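PDB 5B04: translation initiation factor eIF2B subunit epsilon from Schizosaccharomyces pombe, which forms part of the eIF2B complex, which catalyses the exchange of GDP for GTP on the gamma subunit of the initiation factor eIF2. Local coordinates for residues R167-I179 with H188-M201. Sequence-based numbering, arbitrary orientation.
Sequences RTRARTESSVFVI and HYQANERGKHYVSM
Strand 175-179 runs antiparallel to strand 186-191 as a beta hairpin, with Val176 opposite Gln190 and Val178 opposite His188 as hydrogen-bonded pairs. Val176 N gives a nearly straight bond to Gln190 O (3.0 Å, 171°); the return bond from Gln190 N to Val176 O is weak. Just past the strand, Asn192 N bonds Ser174 O at 3.0 Å. The Asn192 amide also reaches Ser174: ND2 donates to OG at 2.6 Å, with OG in the amide plane. The Ser174 chi1 of -178° swings OG away from its own backbone N and beside its carbonyl carbon, where ND2 meets it. Asn192 ND2 has a second acceptor, Asn216 OD1, which also bonds Arg169 NH2; Arg169 NE bonds Leu218 O. With an alanine in place of Asn192, Ser174 OG would probably lose its amide donor and Asn216 OD1 one of its two. On one face of the hairpin, Tyr189 sets its ring edge against the Phe177 face, T-shaped, centroids 5.5 Å apart. On the other, Val176 CG2 meets Val199 CG2 tip to tip at 4.1 Å, and Gln190 NE2 bonds Tyr198 O. Strand 198-200 continues the sheet into the gamma subunit. The contact thus combines aromatic and valine packing with a buried amide-hydroxyl link.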
ATOM      1  N   ARG I 167     -35.486 -28.694  21.462  1.00 81.06           N
ATOM      2  CA  ARG I 167     -36.041 -28.244  22.735  1.00 76.70           C
ATOM      3  C   ARG I 167     -37.366 -27.506  22.566  1.00 80.75           C
ATOM      4  O   ARG I 167     -38.142 -27.384  23.514  1.00 91.14           O
ATOM      5  CB  ARG I 167     -35.029 -27.352  23.458  1.00 83.96           C
ATOM      6  CG  ARG I 167     -33.626 -27.935  23.478  1.00102.23           C
ATOM      7  CD  ARG I 167     -32.991 -27.843  24.855  1.00109.52           C
ATOM      8  NE  ARG I 167     -31.781 -28.657  24.941  1.00130.90           N
ATOM      9  CZ  ARG I 167     -30.927 -28.627  25.957  1.00122.49           C
ATOM     10  NH1 ARG I 167     -31.145 -27.819  26.986  1.00122.14           N
ATOM     11  NH2 ARG I 167     -29.854 -29.405  25.946  1.00107.39           N
ATOM     12  N   THR I 168     -37.621 -27.017  21.357  1.00 69.32           N
ATOM     13  CA  THR I 168     -38.872 -26.330  21.058  1.00 66.94           C
ATOM     14  C   THR I 168     -39.931 -27.338  20.619  1.00 70.95           C
ATOM     15  O   THR I 168     -41.131 -27.086  20.728  1.00 68.52           O
ATOM     16  CB  THR I 168     -38.681 -25.266  19.961  1.00 57.05           C
ATOM     17  OG1 THR I 168     -37.461 -24.551  20.191  1.00 69.01           O
ATOM     18  CG2 THR I 168     -39.845 -24.285  19.952  1.00 61.24           C
ATOM     19  N   ARG I 169     -39.473 -28.487  20.131  1.00 67.92           N
ATOM     20  CA  ARG I 169     -40.366 -29.542  19.669  1.00 64.63           C
ATOM     21  C   ARG I 169     -40.864 -30.391  20.835  1.00 72.96           C
ATOM     22  O   ARG I 169     -40.289 -31.435  21.144  1.00 67.57           O
ATOM     23  CB  ARG I 169     -39.656 -30.424  18.637  1.00 62.82           C
ATOM     24  CG  ARG I 169     -40.567 -31.384  17.885  1.00 70.30           C
ATOM     25  CD  ARG I 169     -39.787 -32.144  16.820  1.00 69.36           C
ATOM     26  NE  ARG I 169     -40.657 -32.891  15.915  1.00 72.85           N
ATOM     27  CZ  ARG I 169     -40.880 -34.198  15.998  1.00 72.79           C
ATOM     28  NH1 ARG I 169     -40.295 -34.915  16.946  1.00 69.65           N
ATOM     29  NH2 ARG I 169     -41.687 -34.790  15.128  1.00 75.76           N
ATOM     30  N   ALA I 170     -41.934 -29.937  21.481  1.00 76.80           N
ATOM     31  CA  ALA I 170     -42.522 -30.671  22.597  1.00 68.11           C
ATOM     32  C   ALA I 170     -43.399 -31.814  22.089  1.00 82.90           C
ATOM     33  O   ALA I 170     -43.324 -32.184  20.919  1.00 86.45           O
ATOM     34  CB  ALA I 170     -43.322 -29.737  23.486  1.00 70.48           C
ATOM     35  N   ARG I 171     -44.233 -32.364  22.966  1.00 94.46           N
ATOM     36  CA  ARG I 171     -45.005 -33.559  22.633  1.00 97.28           C
ATOM     37  C   ARG I 171     -46.144 -33.282  21.651  1.00 81.30           C
ATOM     38  O   ARG I 171     -46.399 -34.087  20.753  1.00 84.66           O
ATOM     39  CB  ARG I 171     -45.562 -34.202  23.904  1.00101.90           C
ATOM     40  CG  ARG I 171     -46.218 -35.555  23.669  1.00113.08           C
ATOM     41  CD  ARG I 171     -45.296 -36.493  22.901  1.00115.20           C
ATOM     42  NE  ARG I 171     -44.258 -37.077  23.747  1.00109.67           N
ATOM     43  CZ  ARG I 171     -43.305 -37.892  23.306  1.00117.65           C
ATOM     44  NH1 ARG I 171     -43.251 -38.219  22.021  1.00119.65           N
ATOM     45  NH2 ARG I 171     -42.404 -38.379  24.148  1.00122.02           N
ATOM     46  N   THR I 172     -46.829 -32.156  21.822  1.00 74.18           N
ATOM     47  CA  THR I 172     -47.884 -31.761  20.892  1.00 79.23           C
ATOM     48  C   THR I 172     -47.292 -31.518  19.508  1.00 70.23           C
ATOM     49  O   THR I 172     -47.869 -31.909  18.491  1.00 69.58           O
ATOM     50  CB  THR I 172     -48.625 -30.493  21.372  1.00 89.96           C
ATOM     51  OG1 THR I 172     -49.470 -30.822  22.482  1.00 83.05           O
ATOM     52  CG2 THR I 172     -49.479 -29.904  20.258  1.00 73.71           C
ATOM     53  N   GLU I 173     -46.123 -30.885  19.482  1.00 85.32           N
ATOM     54  CA  GLU I 173     -45.445 -30.564  18.234  1.00 79.43           C
ATOM     55  C   GLU I 173     -44.769 -31.792  17.627  1.00 71.27           C
ATOM     56  O   GLU I 173     -44.481 -31.824  16.430  1.00 69.31           O
ATOM     57  CB  GLU I 173     -44.414 -29.452  18.457  1.00 66.26           C
ATOM     58  CG  GLU I 173     -45.011 -28.087  18.787  1.00 69.89           C
ATOM     59  CD  GLU I 173     -45.565 -28.005  20.198  1.00 80.67           C
ATOM     60  OE1 GLU I 173     -45.224 -28.878  21.024  1.00 79.79           O
ATOM     61  OE2 GLU I 173     -46.344 -27.071  20.481  1.00 78.78           O
ATOM     62  N   SER I 174     -44.517 -32.801  18.456  1.00 74.45           N
ATOM     63  CA  SER I 174     -43.880 -34.030  17.992  1.00 75.11           C
ATOM     64  C   SER I 174     -44.866 -34.900  17.221  1.00 78.12           C
ATOM     65  O   SER I 174     -45.707 -35.575  17.814  1.00 78.07           O
ATOM     66  CB  SER I 174     -43.298 -34.816  19.168  1.00 82.95           C
ATOM     67  OG  SER I 174     -42.632 -35.985  18.721  1.00 85.11           O
ATOM     68  N   SER I 175     -44.755 -34.880  15.897  1.00 79.77           N
ATOM     69  CA  SER I 175     -45.652 -35.644  15.040  1.00 74.48           C
ATOM     70  C   SER I 175     -44.931 -36.144  13.793  1.00 85.52           C
ATOM     71  O   SER I 175     -43.964 -35.533  13.339  1.00 90.88           O
ATOM     72  CB  SER I 175     -46.860 -34.795  14.638  1.00 81.72           C
ATOM     73  OG  SER I 175     -47.503 -34.244  15.774  1.00 93.05           O
ATOM     74  N   VAL I 176     -45.407 -37.257  13.244  1.00 77.03           N
ATOM     75  CA  VAL I 176     -44.847 -37.792  12.008  1.00 68.72           C
ATOM     76  C   VAL I 176     -45.678 -37.363  10.805  1.00 69.62           C
ATOM     77  O   VAL I 176     -46.875 -37.644  10.731  1.00 78.92           O
ATOM     78  CB  VAL I 176     -44.761 -39.329  12.033  1.00 73.89           C
ATOM     79  CG1 VAL I 176     -44.303 -39.855  10.681  1.00 59.49           C
ATOM     80  CG2 VAL I 176     -43.820 -39.791  13.130  1.00 64.73           C
ATOM     81  N   PHE I 177     -45.035 -36.676   9.868  1.00 73.60           N
ATOM     82  CA  PHE I 177     -45.684 -36.269   8.631  1.00 67.03           C
ATOM     83  C   PHE I 177     -45.159 -37.086   7.457  1.00 67.58           C
ATOM     84  O   PHE I 177     -43.963 -37.367   7.373  1.00 80.25           O
ATOM     85  CB  PHE I 177     -45.464 -34.776   8.364  1.00 62.24           C
ATOM     86  CG  PHE I 177     -46.237 -33.868   9.279  1.00 65.51           C
ATOM     87  CD1 PHE I 177     -45.814 -33.645  10.579  1.00 79.15           C
ATOM     88  CD2 PHE I 177     -47.377 -33.224   8.832  1.00 72.14           C
ATOM     89  CE1 PHE I 177     -46.523 -32.804  11.418  1.00 74.73           C
ATOM     90  CE2 PHE I 177     -48.089 -32.381   9.665  1.00 74.85           C
ATOM     91  CZ  PHE I 177     -47.661 -32.171  10.960  1.00 77.84           C
ATOM     92  N   VAL I 178     -46.055 -37.474   6.558  1.00 59.19           N
ATOM     93  CA  VAL I 178     -45.654 -38.105   5.306  1.00 65.45           C
ATOM     94  C   VAL I 178     -46.155 -37.250   4.151  1.00 69.23           C
ATOM     95  O   VAL I 178     -47.356 -37.185   3.888  1.00 78.97           O
ATOM     96  CB  VAL I 178     -46.194 -39.536   5.177  1.00 67.98           C
ATOM     97  CG1 VAL I 178     -45.802 -40.129   3.832  1.00 65.86           C
ATOM     98  CG2 VAL I 178     -45.677 -40.402   6.316  1.00 63.50           C
ATOM     99  N   ILE I 179     -45.227 -36.589   3.471  1.00 67.57           N
ATOM    100  CA  ILE I 179     -45.580 -35.556   2.508  1.00 64.58           C
ATOM    101  C   ILE I 179     -45.107 -35.880   1.093  1.00 70.86           C
ATOM    102  O   ILE I 179     -44.015 -36.412   0.899  1.00 84.07           O
ATOM    103  CB  ILE I 179     -44.989 -34.196   2.930  1.00 54.80           C
ATOM    104  CG1 ILE I 179     -44.964 -34.072   4.456  1.00 44.97           C
ATOM    105  CG2 ILE I 179     -45.772 -33.056   2.311  1.00 65.93           C
ATOM    106  CD1 ILE I 179     -44.431 -32.748   4.955  1.00 53.29           C
ATOM    107  N   HIS I 188     -50.195 -38.521   5.278  1.00 75.38           N
ATOM    108  CA  HIS I 188     -50.285 -39.210   6.557  1.00 67.43           C
ATOM    109  C   HIS I 188     -49.940 -38.291   7.720  1.00 79.79           C
ATOM    110  O   HIS I 188     -49.001 -37.499   7.649  1.00 79.91           O
ATOM    111  CB  HIS I 188     -49.367 -40.434   6.575  1.00 73.82           C
ATOM    112  CG  HIS I 188     -49.591 -41.341   7.746  1.00 88.35           C
ATOM    113  ND1 HIS I 188     -49.277 -40.982   9.039  1.00 90.29           N
ATOM    114  CD2 HIS I 188     -50.099 -42.593   7.816  1.00 95.55           C
ATOM    115  CE1 HIS I 188     -49.585 -41.974   9.855  1.00 84.66           C
ATOM    116  NE2 HIS I 188     -50.083 -42.965   9.138  1.00 93.81           N
ATOM    117  N   TYR I 189     -50.716 -38.408   8.791  1.00 73.60           N
ATOM    118  CA  TYR I 189     -50.415 -37.729  10.041  1.00 62.34           C
ATOM    119  C   TYR I 189     -50.680 -38.654  11.220  1.00 69.64           C
ATOM    120  O   TYR I 189     -51.757 -39.238  11.331  1.00 86.09           O
ATOM    121  CB  TYR I 189     -51.240 -36.449  10.191  1.00 69.89           C
ATOM    122  CG  TYR I 189     -51.182 -35.858  11.584  1.00 69.84           C
ATOM    123  CD1 TYR I 189     -50.122 -35.050  11.973  1.00 77.55           C
ATOM    124  CD2 TYR I 189     -52.186 -36.111  12.512  1.00 89.43           C
ATOM    125  CE1 TYR I 189     -50.063 -34.512  13.245  1.00 81.26           C
ATOM    126  CE2 TYR I 189     -52.133 -35.580  13.787  1.00 88.21           C
ATOM    127  CZ  TYR I 189     -51.070 -34.780  14.148  1.00 81.06           C
ATOM    128  OH  TYR I 189     -51.014 -34.246  15.414  1.00 93.31           O
ATOM    129  N   GLN I 190     -49.691 -38.787  12.095  1.00 79.43           N
ATOM    130  CA  GLN I 190     -49.894 -39.457  13.371  1.00 81.13           C
ATOM    131  C   GLN I 190     -49.005 -38.816  14.432  1.00 85.07           C
ATOM    132  O   GLN I 190     -47.786 -38.724  14.274  1.00 91.99           O
ATOM    133  CB  GLN I 190     -49.625 -40.963  13.260  1.00 76.48           C
ATOM    134  CG  GLN I 190     -48.217 -41.353  12.841  1.00 87.26           C
ATOM    135  CD  GLN I 190     -47.889 -42.790  13.191  1.00 88.37           C
ATOM    136  OE1 GLN I 190     -48.262 -43.717  12.475  1.00 86.58           O
ATOM    137  NE2 GLN I 190     -47.189 -42.981  14.303  1.00 86.28           N
ATOM    138  N   ALA I 191     -49.629 -38.349  15.505  1.00 79.07           N
ATOM    139  CA  ALA I 191     -48.897 -37.705  16.584  1.00 87.95           C
ATOM    140  C   ALA I 191     -48.073 -38.728  17.352  1.00 81.33           C
ATOM    141  O   ALA I 191     -48.531 -39.841  17.610  1.00 91.81           O
ATOM    142  CB  ALA I 191     -49.852 -36.979  17.517  1.00 93.27           C
ATOM    143  N   ASN I 192     -46.851 -38.350  17.708  1.00 89.72           N
ATOM    144  CA  ASN I 192     -45.985 -39.225  18.482  1.00 95.83           C
ATOM    145  C   ASN I 192     -46.482 -39.388  19.912  1.00 92.76           C
ATOM    146  O   ASN I 192     -46.661 -38.409  20.634  1.00 91.49           O
ATOM    147  CB  ASN I 192     -44.549 -38.693  18.492  1.00 96.48           C
ATOM    148  CG  ASN I 192     -43.915 -38.704  17.118  1.00 87.16           C
ATOM    149  OD1 ASN I 192     -44.245 -39.539  16.277  1.00 98.02           O
ATOM    150  ND2 ASN I 192     -42.995 -37.775  16.883  1.00 82.59           N
ATOM    151  N   GLU I 193     -46.717 -40.633  20.306  1.00 96.43           N
ATOM    152  CA  GLU I 193     -47.051 -40.954  21.686  1.00 99.20           C
ATOM    153  C   GLU I 193     -46.459 -42.314  22.034  1.00103.80           C
ATOM    154  O   GLU I 193     -46.851 -43.338  21.472  1.00109.17           O
ATOM    155  CB  GLU I 193     -48.567 -40.937  21.906  1.00 85.30           C
ATOM    156  CG  GLU I 193     -49.368 -41.561  20.779  1.00 96.47           C
ATOM    157  CD  GLU I 193     -50.865 -41.440  20.979  1.00113.24           C
ATOM    158  OE1 GLU I 193     -51.299 -41.205  22.127  1.00133.62           O
ATOM    159  OE2 GLU I 193     -51.610 -41.581  19.986  1.00105.44           O
ATOM    160  N   ARG I 194     -45.498 -42.310  22.952  1.00104.67           N
ATOM    161  CA  ARG I 194     -44.759 -43.518  23.300  1.00111.45           C
ATOM    162  C   ARG I 194     -45.689 -44.593  23.851  1.00110.20           C
ATOM    163  O   ARG I 194     -46.490 -44.348  24.752  1.00111.50           O
ATOM    164  CB  ARG I 194     -43.643 -43.185  24.290  1.00127.60           C
ATOM    165  CG  ARG I 194     -42.565 -42.307  23.668  1.00135.77           C
ATOM    166  CD  ARG I 194     -41.427 -41.992  24.621  1.00139.39           C
ATOM    167  NE  ARG I 194     -40.437 -41.127  23.982  1.00155.29           N
ATOM    168  CZ  ARG I 194     -39.383 -40.605  24.600  1.00145.07           C
ATOM    169  NH1 ARG I 194     -39.171 -40.856  25.884  1.00151.75           N
ATOM    170  NH2 ARG I 194     -38.539 -39.830  23.931  1.00 92.49           N
ATOM    171  N   GLY I 195     -45.564 -45.788  23.284  1.00118.91           N
ATOM    172  CA  GLY I 195     -46.538 -46.848  23.459  1.00112.53           C
ATOM    173  C   GLY I 195     -46.913 -47.303  22.064  1.00108.84           C
ATOM    174  O   GLY I 195     -47.115 -48.490  21.808  1.00111.49           O
ATOM    175  N   LYS I 196     -46.997 -46.334  21.158  1.00104.86           N
ATOM    176  CA  LYS I 196     -47.138 -46.600  19.733  1.00102.98           C
ATOM    177  C   LYS I 196     -45.753 -46.608  19.097  1.00106.93           C
ATOM    178  O   LYS I 196     -45.059 -45.590  19.084  1.00112.14           O
ATOM    179  CB  LYS I 196     -48.043 -45.558  19.071  1.00109.59           C
ATOM    180  CG  LYS I 196     -47.834 -45.387  17.571  1.00106.26           C
ATOM    181  CD  LYS I 196     -48.950 -44.557  16.942  1.00100.64           C
ATOM    182  CE  LYS I 196     -49.519 -43.546  17.926  1.00100.30           C
ATOM    183  NZ  LYS I 196     -50.803 -42.943  17.471  1.00 91.24           N
ATOM    184  N   HIS I 197     -45.351 -47.763  18.580  1.00109.93           N
ATOM    185  CA  HIS I 197     -43.976 -47.958  18.141  1.00105.29           C
ATOM    186  C   HIS I 197     -43.857 -48.088  16.626  1.00108.45           C
ATOM    187  O   HIS I 197     -42.763 -48.292  16.101  1.00125.79           O
ATOM    188  CB  HIS I 197     -43.384 -49.198  18.815  1.00108.24           C
ATOM    189  CG  HIS I 197     -43.673 -49.285  20.282  1.00111.00           C
ATOM    190  ND1 HIS I 197     -43.838 -50.487  20.937  1.00121.99           N
ATOM    191  CD2 HIS I 197     -43.826 -48.322  21.220  1.00104.55           C
ATOM    192  CE1 HIS I 197     -44.082 -50.259  22.215  1.00127.38           C
ATOM    193  NE2 HIS I 197     -44.080 -48.954  22.413  1.00124.39           N
ATOM    194  N   TYR I 198     -44.983 -47.988  15.925  1.00102.00           N
ATOM    195  CA  TYR I 198     -44.989 -48.127  14.471  1.00113.58           C
ATOM    196  C   TYR I 198     -45.550 -46.892  13.772  1.00109.68           C
ATOM    197  O   TYR I 198     -46.260 -46.086  14.374  1.00112.03           O
ATOM    198  CB  TYR I 198     -45.810 -49.352  14.036  1.00125.02           C
ATOM    199  CG  TYR I 198     -45.165 -50.711  14.251  1.00124.50           C
ATOM    200  CD1 TYR I 198     -44.193 -50.909  15.222  1.00128.91           C
ATOM    201  CD2 TYR I 198     -45.530 -51.796  13.464  1.00139.27           C
ATOM    202  CE1 TYR I 198     -43.614 -52.149  15.413  1.00125.42           C
ATOM    203  CE2 TYR I 198     -44.951 -53.039  13.645  1.00147.32           C
ATOM    204  CZ  TYR I 198     -43.992 -53.209  14.620  1.00134.53           C
ATOM    205  OH  TYR I 198     -43.413 -54.442  14.806  1.00134.25           O
ATOM    206  N   VAL I 199     -45.217 -46.755  12.491  1.00104.65           N
ATOM    207  CA  VAL I 199     -45.892 -45.817  11.602  1.00100.71           C
ATOM    208  C   VAL I 199     -46.479 -46.614  10.443  1.00110.73           C
ATOM    209  O   VAL I 199     -45.745 -47.260   9.696  1.00112.39           O
ATOM    210  CB  VAL I 199     -44.945 -44.727  11.063  1.00 92.50           C
ATOM    211  CG1 VAL I 199     -45.589 -43.994   9.893  1.00 82.47           C
ATOM    212  CG2 VAL I 199     -44.571 -43.754  12.167  1.00107.26           C
ATOM    213  N   SER I 200     -47.792 -46.688  10.313  1.00117.41           N
ATOM    214  CA  SER I 200     -48.327 -47.502   9.230  1.00107.21           C
ATOM    215  C   SER I 200     -49.481 -46.858   8.523  1.00105.63           C
ATOM    216  O   SER I 200     -50.341 -46.281   9.150  1.00107.90           O
ATOM    217  CB  SER I 200     -48.742 -48.864   9.741  1.00109.32           C
ATOM    218  OG  SER I 200     -50.018 -48.794  10.328  1.00121.30           O
ATOM    219  N   MET I 201     -49.506 -47.002   7.210  1.00104.50           N
ATOM    220  CA  MET I 201     -50.498 -46.369   6.373  1.00104.66           C
ATOM    221  C   MET I 201     -50.803 -47.326   5.250  1.00116.86           C
ATOM    222  O   MET I 201     -49.988 -48.168   4.936  1.00127.30           O
ATOM    223  CB  MET I 201     -49.906 -45.107   5.794  1.00111.43           C
ATOM    224  CG  MET I 201     -48.474 -45.298   5.345  1.00110.74           C
ATOM    225  SD  MET I 201     -47.761 -43.898   4.498  1.00 89.63           S
ATOM    226  CE  MET I 201     -46.052 -44.237   4.804  1.00 91.20           C
TER